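Local coordinates for lysozyme (Meretrix lusoria, PDB 4PJ2), which hydrolyses the beta-1,4-glycosidic bonds of bacterial peptidoglycan, lysing Gram-positive cells, and also cleaves chitin, at residues D[69-80]-D[89-97]; D[14-25]-D[34-42]. All coordinates share one frame; numbering follows the deposited sequence. Where two conformers were deposited one is given.

Contact 1: residues D[69-80]-D[89-97]; sequences VQNYMKRYAKWA and FAREHNGGP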
loop_
_atom_site.group_PDB
_atom_site.type_symbol
_atom_site.label_atom_id
_atom_site.label_comp_id
_atom_site.label_asym_id
_atom_site.label_seq_id
_atom_site.Cartn_x
_atom_site.Cartn_y
_atom_site.Cartn_z
ATOM N N VAL D 69 -9.805 -12.085 5.784
ATOM C CA VAL D 69 -9.560 -12.333 4.372
ATOM C C VAL D 69 -10.880 -12.425 3.602
ATOM O O VAL D 69 -11.030 -11.802 2.550
ATOM C CB VAL D 69 -8.730 -13.615 4.152
ATOM C CG1 VAL D 69 -8.560 -13.895 2.671
ATOM C CG2 VAL D 69 -7.376 -13.486 4.820
ATOM N N GLN D 70 -11.847 -13.175 4.132
ATOM C CA GLN D 70 -13.164 -13.261 3.502
ATOM C C GLN D 70 -13.801 -11.878 3.325
ATOM O O GLN D 70 -14.343 -11.567 2.256
ATOM C CB GLN D 70 -14.103 -14.159 4.314
ATOM C CG GLN D 70 -13.727 -15.630 4.324
ATOM C CD GLN D 70 -14.063 -16.352 3.030
ATOM O OE1 GLN D 70 -14.287 -15.738 1.994
ATOM N NE2 GLN D 70 -14.108 -17.673 3.096
ATOM N N ASN D 71 -13.766 -11.063 4.375
ATOM C CA ASN D 71 -14.338 -9.717 4.319
ATOM C C ASN D 71 -13.585 -8.818 3.349
ATOM O O ASN D 71 -14.199 -8.016 2.664
ATOM C CB ASN D 71 -14.341 -9.032 5.683
ATOM C CG ASN D 71 -15.310 -9.647 6.657
ATOM O OD1 ASN D 71 -16.173 -10.436 6.287
ATOM N ND2 ASN D 71 -15.193 -9.260 7.913
ATOM N N TYR D 72 -12.259 -8.927 3.306
ATOM C CA TYR D 72 -11.443 -8.156 2.383
ATOM C C TYR D 72 -11.801 -8.469 0.932
ATOM O O TYR D 72 -11.964 -7.561 0.110
ATOM C CB TYR D 72 -9.975 -8.453 2.633
ATOM C CG TYR D 72 -9.025 -7.408 2.096
ATOM C CD1 TYR D 72 -8.409 -7.553 0.860
ATOM C CD2 TYR D 72 -8.707 -6.286 2.850
ATOM C CE1 TYR D 72 -7.506 -6.602 0.388
ATOM C CE2 TYR D 72 -7.815 -5.329 2.377
ATOM C CZ TYR D 72 -7.220 -5.486 1.149
ATOM O OH TYR D 72 -6.311 -4.540 0.702
ATOM N N MET D 73 -11.954 -9.756 0.619
ATOM C CA MET D 73 -12.297 -10.145 -0.730
ATOM C C MET D 73 -13.724 -9.712 -1.075
ATOM O O MET D 73 -13.965 -9.278 -2.182
ATOM C CB MET D 73 -12.100 -11.665 -0.936
ATOM C CG MET D 73 -10.662 -12.152 -0.705
ATOM S SD MET D 73 -9.458 -11.116 -1.539
ATOM C CE MET D 73 -8.046 -11.390 -0.468
ATOM N N LYS D 74 -14.648 -9.836 -0.126
ATOM C CA LYS D 74 -16.022 -9.363 -0.329
ATOM C C LYS D 74 -16.046 -7.870 -0.648
ATOM O O LYS D 74 -16.803 -7.420 -1.506
ATOM C CB LYS D 74 -16.856 -9.653 0.914
ATOM C CG LYS D 74 -18.311 -9.240 0.824
ATOM C CD LYS D 74 -19.096 -9.743 2.033
ATOM C CE LYS D 74 -20.491 -9.128 2.123
ATOM N NZ LYS D 74 -21.224 -9.581 3.341
ATOM N N ARG D 75 -15.208 -7.108 0.039
ATOM C CA ARG D 75 -15.146 -5.673 -0.179
ATOM C C ARG D 75 -14.533 -5.309 -1.529
ATOM O O ARG D 75 -15.067 -4.435 -2.234
ATOM C CB ARG D 75 -14.359 -5.006 0.946
ATOM C CG ARG D 75 -14.181 -3.510 0.761
ATOM C CD ARG D 75 -13.635 -2.865 2.009
ATOM N NE ARG D 75 -13.649 -1.415 1.863
ATOM C CZ ARG D 75 -13.588 -0.563 2.876
ATOM N NH1 ARG D 75 -13.450 -1.024 4.113
ATOM N NH2 ARG D 75 -13.661 0.746 2.654
ATOM N N TYR D 76 -13.429 -5.968 -1.901
ATOM C CA TYR D 76 -12.603 -5.477 -3.000
ATOM C C TYR D 76 -12.593 -6.295 -4.288
ATOM O O TYR D 76 -12.407 -5.738 -5.364
ATOM C CB TYR D 76 -11.167 -5.300 -2.532
ATOM C CG TYR D 76 -10.940 -4.147 -1.601
ATOM C CD1 TYR D 76 -11.255 -2.856 -1.986
ATOM C CD2 TYR D 76 -10.369 -4.347 -0.350
ATOM C CE1 TYR D 76 -10.988 -1.792 -1.157
ATOM C CE2 TYR D 76 -10.108 -3.273 0.485
ATOM C CZ TYR D 76 -10.429 -2.002 0.070
ATOM O OH TYR D 76 -10.176 -0.874 0.825
ATOM N N ALA D 77 -12.693 -7.620 -4.198
ATOM C CA ALA D 77 -12.306 -8.441 -5.335
ATOM C C ALA D 77 -13.198 -8.226 -6.566
ATOM O O ALA D 77 -12.717 -7.998 -7.665
ATOM C CB ALA D 77 -12.286 -9.908 -4.935
ATOM N N LYS D 78 -14.506 -8.307 -6.384
ATOM C CA LYS D 78 -15.411 -8.149 -7.513
ATOM C C LYS D 78 -15.177 -6.825 -8.221
ATOM O O LYS D 78 -15.082 -6.760 -9.442
ATOM C CB LYS D 78 -16.859 -8.212 -7.044
ATOM C CG LYS D 78 -17.841 -8.011 -8.167
ATOM C CD LYS D 78 -19.280 -8.188 -7.682
ATOM C CE LYS D 78 -20.291 -8.154 -8.814
ATOM N NZ LYS D 78 -20.156 -9.367 -9.690
ATOM N N TRP D 79 -15.073 -5.774 -7.426
ATOM C CA TRP D 79 -15.095 -4.408 -7.941
ATOM C C TRP D 79 -13.786 -4.027 -8.617
ATOM O O TRP D 79 -13.730 -3.074 -9.388
ATOM C CB TRP D 79 -15.457 -3.453 -6.802
ATOM C CG TRP D 79 -16.697 -3.956 -6.116
ATOM C CD1 TRP D 79 -16.791 -4.499 -4.875
ATOM C CD2 TRP D 79 -18.002 -4.011 -6.674
ATOM N NE1 TRP D 79 -18.079 -4.892 -4.622
ATOM C CE2 TRP D 79 -18.846 -4.593 -5.712
ATOM C CE3 TRP D 79 -18.541 -3.627 -7.899
ATOM C CZ2 TRP D 79 -20.205 -4.795 -5.938
ATOM C CZ3 TRP D 79 -19.876 -3.842 -8.123
ATOM C CH2 TRP D 79 -20.694 -4.415 -7.149
ATOM N N ALA D 80 -12.734 -4.789 -8.340
ATOM C CA ALA D 80 -11.449 -4.609 -9.013
ATOM C C ALA D 80 -11.417 -5.330 -10.369
ATOM O O ALA D 80 -10.439 -5.197 -11.108
ATOM C CB ALA D 80 -10.322 -5.129 -8.133
ATOM N N PHE D 89 -8.274 -14.114 -5.667
ATOM C CA PHE D 89 -8.228 -13.844 -4.234
ATOM C C PHE D 89 -6.797 -13.862 -3.696
ATOM O O PHE D 89 -6.436 -13.039 -2.864
ATOM C CB PHE D 89 -9.084 -14.835 -3.449
ATOM C CG PHE D 89 -10.556 -14.832 -3.826
ATOM C CD1 PHE D 89 -11.224 -16.033 -4.033
ATOM C CD2 PHE D 89 -11.281 -13.643 -3.936
ATOM C CE1 PHE D 89 -12.575 -16.049 -4.368
ATOM C CE2 PHE D 89 -12.651 -13.664 -4.271
ATOM C CZ PHE D 89 -13.283 -14.866 -4.480
ATOM N N ALA D 90 -5.999 -14.846 -4.124
ATOM C CA ALA D 90 -4.591 -14.892 -3.726
ATOM C C ALA D 90 -3.855 -13.617 -4.132
ATOM O O ALA D 90 -3.053 -13.075 -3.357
ATOM C CB ALA D 90 -3.907 -16.145 -4.325
ATOM N N ARG D 91 -4.071 -13.178 -5.364
ATOM C CA ARG D 91 -3.391 -11.983 -5.859
ATOM C C ARG D 91 -3.864 -10.692 -5.149
ATOM O O ARG D 91 -3.067 -9.796 -4.929
ATOM C CB ARG D 91 -3.490 -11.875 -7.385
ATOM C CG ARG D 91 -2.728 -13.002 -8.105
ATOM C CD ARG D 91 -2.827 -12.928 -9.620
ATOM N NE ARG D 91 -2.204 -11.733 -10.178
ATOM C CZ ARG D 91 -2.364 -11.311 -11.427
ATOM N NH1 ARG D 91 -3.142 -11.983 -12.275
ATOM N NH2 ARG D 91 -1.765 -10.195 -11.821
ATOM N N GLU D 92 -5.137 -10.628 -4.759
ATOM C CA GLU D 92 -5.618 -9.534 -3.905
ATOM C C GLU D 92 -4.962 -9.588 -2.542
ATOM O O GLU D 92 -4.566 -8.591 -1.982
ATOM C CB GLU D 92 -7.138 -9.631 -3.711
ATOM C CG GLU D 92 -7.957 -9.429 -4.973
ATOM C CD GLU D 92 -7.945 -8.015 -5.435
ATOM O OE1 GLU D 92 -8.853 -7.264 -4.999
ATOM O OE2 GLU D 92 -7.083 -7.662 -6.249
ATOM N N HIS D 93 -4.841 -10.797 -2.014
ATOM C CA HIS D 93 -4.256 -10.922 -0.706
ATOM C C HIS D 93 -2.807 -10.438 -0.678
ATOM O O HIS D 93 -2.407 -9.751 0.245
ATOM C CB HIS D 93 -4.310 -12.356 -0.231
ATOM C CG HIS D 93 -3.939 -12.463 1.194
ATOM N ND1 HIS D 93 -4.745 -11.980 2.197
ATOM C CD2 HIS D 93 -2.810 -12.910 1.799
ATOM C CE1 HIS D 93 -4.149 -12.149 3.361
ATOM N NE2 HIS D 93 -2.973 -12.712 3.145
ATOM N N ASN D 94 -2.067 -10.772 -1.728
ATOM C CA ASN D 94 -0.658 -10.407 -1.826
ATOM C C ASN D 94 -0.455 -8.956 -2.251
ATOM O O ASN D 94 0.501 -8.323 -1.830
ATOM C CB ASN D 94 0.019 -11.345 -2.833
ATOM C CG ASN D 94 1.514 -11.106 -2.945
ATOM O OD1 ASN D 94 2.030 -10.876 -4.031
ATOM N ND2 ASN D 94 2.198 -11.140 -1.822
ATOM N N GLY D 95 -1.375 -8.450 -3.079
ATOM C CA GLY D 95 -1.176 -7.168 -3.736
ATOM C C GLY D 95 -2.123 -6.039 -3.396
ATOM O O GLY D 95 -1.962 -4.963 -3.951
ATOM N N GLY D 96 -3.089 -6.262 -2.508
ATOM C CA GLY D 96 -4.061 -5.221 -2.171
ATOM C C GLY D 96 -5.275 -5.210 -3.080
ATOM O O GLY D 96 -5.498 -6.148 -3.834
ATOM N N PRO D 97 -6.089 -4.139 -3.013
ATOM C CA PRO D 97 -7.390 -4.124 -3.688
ATOM C C PRO D 97 -7.347 -4.337 -5.186
ATOM O O PRO D 97 -8.352 -4.790 -5.721
ATOM C CB PRO D 97 -7.922 -2.734 -3.354
ATOM C CG PRO D 97 -7.348 -2.470 -2.021
ATOM C CD PRO D 97 -5.927 -2.963 -2.143
#
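Met73 faces Phe89 where helices 69-76 and 89-95 pack nearly perpendicular, their axes 10.4 Å apart at closest approach and crossing at 100°, in the helical part of this GH22 (Destabilase) lysozyme fold. The backbones draw closer toward Tyr76 and Pro97, whose CA atoms lie 5.4 Å apart; between helix and proline, Gly96 leaves the helical path with positive phi. Bent at chi2 (-47°), Met73 runs antiparallel alongside Glu92: its SD lies 3.5 Å from Glu92 CB, while CE lies 3.3 Å from Phe89 O and close to His93 N. The sulfur stands oblique to the Phe89 ring, a Met-aromatic contact with SD 5.2 Å from the centroid, and Met73 CG meets ring atom CD2. Ala77 CB touches the edge of the same ring. One turn before Met73, Val69 CG2 approaches His93 CE1, the valine side chain standing roughly perpendicular to that of the histidine. Tyr72 and His93, both substrate-binding residues, thus lie on this interface. Tyr72 OH packs 3.3 Å from Pro97 CD and is hydrogen-bonded to Ser28 of the putative exported protein, the other chain of the complex. Glu92 is buried; its OE2 accepts from Cys100 N, and its OE1 lies 2.6 Å from Pro97 O. The Tyr76 ring is sandwiched between Arg75 CG on one face and the proline on the other, where Pro97 CG makes a CH-pi contact 3.6 Å from the centroid and almost on the ring normal.

Contact 2: residues D[14-25]-D[34-42]; sequences ICKMESGCRNVG and SCGYFQIKE
Phe38 and Tyr37 sit in a type I turn, Gly36 to Gln39, that lies against the C-terminal part of helix 8-19 and the chain beyond it; Gly36 N donates to Gly25 O (2.9 Å, 164° at the hydrogen). The turn joins two antiparallel strands as a beta hairpin, with a G1 bulge where Gln39 and Ile40 face Cys35. Cys15, in a disulfide with Cys21, places SG over one face of the Phe38 ring, 4.4 Å from its centroid and offset toward the rim, while Ile14 CG2 meets the edge of that ring in its plane. Tyr37 spreads one face over the backbone at Arg22 and Asn23, with Asn23 N 3.5 Å from CE2. Chi1 of 64° sets Ser19 OG between its own backbone N and carbonyl carbon, and from there it donates to Tyr37 O at 2.8 Å while accepting from Arg22 N in an ST motif. Glu18, the predicted proton donor, lays its CG near Phe38 O and its OE1 3.4 Å from Gln39 CB; its OE2 is hydrogen-bonded to Tyr108 OH and to Ser86 OG of the putative exported protein. Bent back at chi2 (-68°), Gln39 sends NE2 to Gly36 O, 3.0 Å away on an in-plane lone pair; that carbonyl also accepts from Gln39 N, so two bonds grip it. Val24 CG2 packs against the same NE2. Around the hairpin, Phe38 rests on helix 62-76, Cys35 is tied by a disulfide to Cys26 of strand 26-29 and touches helix 55-59, and Ile14 leans on helix 106-112.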
loop_
_atom_site.group_PDB
_atom_site.type_symbol
_atom_site.label_atom_id
_atom_site.label_comp_id
_atom_site.label_asym_id
_atom_site.label_seq_id
_atom_site.Cartn_x
_atom_site.Cartn_y
_atom_site.Cartn_z
ATOM N N ILE D 14 -3.406 -20.178 0.487
ATOM C CA ILE D 14 -2.882 -18.870 0.846
ATOM C C ILE D 14 -2.205 -18.933 2.209
ATOM O O ILE D 14 -1.138 -18.358 2.405
ATOM C CB ILE D 14 -3.990 -17.792 0.857
ATOM C CG1 ILE D 14 -4.549 -17.626 -0.562
ATOM C CG2 ILE D 14 -3.435 -16.469 1.408
ATOM C CD1 ILE D 14 -5.812 -16.751 -0.667
ATOM N N CYS D 15 -2.828 -19.626 3.151
ATOM C CA CYS D 15 -2.253 -19.790 4.477
ATOM C C CYS D 15 -0.878 -20.460 4.376
ATOM O O CYS D 15 0.098 -19.969 4.928
ATOM C CB CYS D 15 -3.229 -20.596 5.338
ATOM S SG CYS D 15 -2.956 -20.511 7.116
ATOM N N LYS D 16 -0.788 -21.547 3.621
ATOM C CA LYS D 16 0.497 -22.231 3.450
ATOM C C LYS D 16 1.536 -21.325 2.797
ATOM O O LYS D 16 2.696 -21.288 3.203
ATOM C CB LYS D 16 0.306 -23.502 2.628
ATOM C CG LYS D 16 -0.418 -24.602 3.393
ATOM C CD LYS D 16 -0.657 -25.847 2.556
ATOM C CE LYS D 16 -1.433 -26.898 3.354
ATOM N NZ LYS D 16 -1.586 -28.205 2.644
ATOM N N MET D 17 1.104 -20.560 1.804
ATOM C CA MET D 17 1.992 -19.631 1.116
ATOM C C MET D 17 2.566 -18.591 2.067
ATOM O O MET D 17 3.754 -18.284 2.004
ATOM C CB MET D 17 1.203 -18.915 0.010
ATOM C CG MET D 17 2.020 -17.985 -0.883
ATOM S SD MET D 17 3.375 -18.905 -1.695
ATOM C CE MET D 17 3.944 -17.592 -2.795
ATOM N N GLU D 18 1.725 -18.052 2.954
ATOM C CA GLU D 18 2.093 -16.891 3.765
ATOM C C GLU D 18 2.957 -17.277 4.957
ATOM O O GLU D 18 3.882 -16.546 5.313
ATOM C CB GLU D 18 0.837 -16.169 4.280
ATOM C CG GLU D 18 0.053 -15.420 3.212
ATOM C CD GLU D 18 0.851 -14.309 2.563
ATOM O OE1 GLU D 18 1.834 -13.826 3.167
ATOM O OE2 GLU D 18 0.457 -13.904 1.443
ATOM N N SER D 19 2.620 -18.394 5.591
ATOM C CA SER D 19 3.233 -18.742 6.870
ATOM C C SER D 19 3.549 -20.224 7.042
ATOM O O SER D 19 3.996 -20.623 8.104
ATOM C CB SER D 19 2.273 -18.332 7.993
ATOM O OG SER D 19 1.074 -19.084 7.898
ATOM N N GLY D 20 3.339 -21.032 6.009
ATOM C CA GLY D 20 3.345 -22.476 6.192
ATOM C C GLY D 20 2.139 -22.865 7.031
ATOM O O GLY D 20 2.100 -23.934 7.644
ATOM N N CYS D 21 1.139 -21.987 7.004
ATOM C CA CYS D 21 -0.064 -22.050 7.847
ATOM C C CYS D 21 0.206 -22.286 9.328
ATOM O O CYS D 21 -0.238 -23.281 9.915
ATOM C CB CYS D 21 -1.099 -23.046 7.302
ATOM S SG CYS D 21 -2.825 -22.503 7.600
ATOM N N ARG D 22 0.915 -21.337 9.929
ATOM C CA ARG D 22 1.196 -21.356 11.364
ATOM C C ARG D 22 0.987 -19.957 11.934
ATOM O O ARG D 22 1.110 -18.962 11.208
ATOM C CB ARG D 22 2.641 -21.805 11.638
ATOM C CG ARG D 22 2.938 -23.245 11.270
ATOM C CD ARG D 22 4.383 -23.619 11.602
ATOM N NE ARG D 22 4.688 -23.507 13.031
ATOM C CZ ARG D 22 4.582 -24.498 13.913
ATOM N NH1 ARG D 22 4.169 -25.701 13.534
ATOM N NH2 ARG D 22 4.894 -24.285 15.184
ATOM N N ASN D 23 0.664 -19.868 13.223
ATOM C CA ASN D 23 0.603 -18.563 13.883
ATOM C C ASN D 23 2.005 -18.067 14.194
ATOM O O ASN D 23 2.554 -18.336 15.265
ATOM C CB ASN D 23 -0.194 -18.607 15.177
ATOM C CG ASN D 23 -0.234 -17.257 15.872
ATOM O OD1 ASN D 23 0.071 -16.226 15.270
ATOM N ND2 ASN D 23 -0.619 -17.256 17.139
ATOM N N VAL D 24 2.578 -17.329 13.256
ATOM C CA VAL D 24 3.982 -16.953 13.333
ATOM C C VAL D 24 4.245 -15.656 14.100
ATOM O O VAL D 24 5.397 -15.246 14.243
ATOM C CB VAL D 24 4.580 -16.816 11.925
ATOM C CG1 VAL D 24 4.638 -18.173 11.229
ATOM C CG2 VAL D 24 3.778 -15.813 11.088
ATOM N N GLY D 25 3.200 -15.019 14.615
ATOM C CA GLY D 25 3.368 -13.751 15.308
ATOM C C GLY D 25 3.539 -12.607 14.320
ATOM O O GLY D 25 3.224 -12.757 13.134
ATOM N N SER D 34 3.567 -7.194 9.897
ATOM C CA SER D 34 2.606 -8.102 9.292
ATOM C C SER D 34 2.497 -9.295 10.224
ATOM O O SER D 34 3.519 -9.808 10.698
ATOM C CB SER D 34 3.092 -8.534 7.915
ATOM O OG SER D 34 2.108 -9.280 7.234
ATOM N N CYS D 35 1.274 -9.737 10.489
ATOM C CA CYS D 35 1.039 -10.685 11.565
ATOM C C CYS D 35 0.318 -11.966 11.160
ATOM O O CYS D 35 -0.619 -11.953 10.358
ATOM C CB CYS D 35 0.235 -9.999 12.679
ATOM S SG CYS D 35 0.960 -8.465 13.321
ATOM N N GLY D 36 0.751 -13.079 11.745
ATOM C CA GLY D 36 -0.089 -14.260 11.827
ATOM C C GLY D 36 -0.171 -15.155 10.616
ATOM O O GLY D 36 0.618 -15.048 9.672
ATOM N N TYR D 37 -1.163 -16.042 10.672
ATOM C CA TYR D 37 -1.396 -17.073 9.662
ATOM C C TYR D 37 -1.402 -16.552 8.236
ATOM O O TYR D 37 -0.895 -17.210 7.327
ATOM C CB TYR D 37 -2.755 -17.736 9.903
ATOM C CG TYR D 37 -2.843 -18.590 11.151
ATOM C CD1 TYR D 37 -3.264 -18.050 12.361
ATOM C CD2 TYR D 37 -2.536 -19.942 11.109
ATOM C CE1 TYR D 37 -3.355 -18.837 13.501
ATOM C CE2 TYR D 37 -2.628 -20.729 12.240
ATOM C CZ TYR D 37 -3.038 -20.169 13.428
ATOM O OH TYR D 37 -3.135 -20.952 14.551
ATOM N N PHE D 38 -2.031 -15.388 8.027
ATOM C CA PHE D 38 -2.223 -14.831 6.686
ATOM C C PHE D 38 -1.356 -13.598 6.445
ATOM O O PHE D 38 -1.469 -12.960 5.403
ATOM C CB PHE D 38 -3.707 -14.514 6.436
ATOM C CG PHE D 38 -4.557 -15.741 6.295
ATOM C CD1 PHE D 38 -5.138 -16.334 7.406
ATOM C CD2 PHE D 38 -4.725 -16.337 5.055
ATOM C CE1 PHE D 38 -5.917 -17.479 7.267
ATOM C CE2 PHE D 38 -5.492 -17.479 4.912
ATOM C CZ PHE D 38 -6.079 -18.056 6.020
ATOM N N GLN D 39 -0.484 -13.262 7.398
ATOM C CA GLN D 39 0.423 -12.113 7.268
ATOM C C GLN D 39 -0.359 -10.834 6.913
ATOM O O GLN D 39 -0.114 -10.179 5.895
ATOM C CB GLN D 39 1.505 -12.422 6.240
ATOM C CG GLN D 39 2.502 -13.461 6.740
ATOM C CD GLN D 39 3.350 -12.918 7.870
ATOM O OE1 GLN D 39 4.265 -12.126 7.640
ATOM N NE2 GLN D 39 3.026 -13.302 9.095
ATOM N N ILE D 40 -1.275 -10.498 7.808
ATOM C CA ILE D 40 -2.172 -9.352 7.665
ATOM C C ILE D 40 -1.550 -8.132 8.327
ATOM O O ILE D 40 -1.047 -8.219 9.454
ATOM C CB ILE D 40 -3.535 -9.678 8.333
ATOM C CG1 ILE D 40 -4.299 -10.678 7.469
ATOM C CG2 ILE D 40 -4.372 -8.416 8.556
ATOM C CD1 ILE D 40 -5.514 -11.281 8.155
ATOM N N LYS D 41 -1.570 -7.003 7.620
ATOM C CA LYS D 41 -1.107 -5.744 8.182
ATOM C C LYS D 41 -2.289 -4.922 8.681
ATOM O O LYS D 41 -3.448 -5.240 8.413
ATOM C CB LYS D 41 -0.301 -4.959 7.145
ATOM C CG LYS D 41 0.952 -5.696 6.717
ATOM C CD LYS D 41 1.818 -4.915 5.752
ATOM C CE LYS D 41 1.071 -4.701 4.443
ATOM N NZ LYS D 41 1.940 -4.215 3.353
ATOM N N GLU D 42 -1.994 -3.865 9.418
ATOM C CA GLU D 42 -3.022 -3.077 10.073
ATOM C C GLU D 42 -4.030 -2.496 9.075
ATOM O O GLU D 42 -5.231 -2.514 9.317
ATOM C CB GLU D 42 -2.386 -1.958 10.899
ATOM C CG GLU D 42 -3.377 -1.283 11.830
ATOM C CD GLU D 42 -2.725 -0.291 12.764
ATOM O OE1 GLU D 42 -1.540 0.039 12.552
ATOM O OE2 GLU D 42 -3.402 0.155 13.713
#

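In the fold
Contact 2 is complete in the sequence before contact 1 begins, and their centres, about 16 Å apart, flank the middle of the chain, yet they meet at His93. This substrate-binding residue of contact 1 points NE2 at Phe38 O of contact 2, a probable hydrogen bond of 2.7 Å, while its CD2 packs 3.4 Å from OE2 of Glu18, the predicted proton donor. His93 ND1 is held in turn by Tyr44, another substrate-binding residue, which also stacks on Tyr72. The helices and hairpin thus converge on the predicted active site and the substrate-binding residues around it, where the putative exported protein hydrogen-bonds to Tyr72, Asn94, Glu18 and Lys41, consistent with an inhibitor occupying the substrate region.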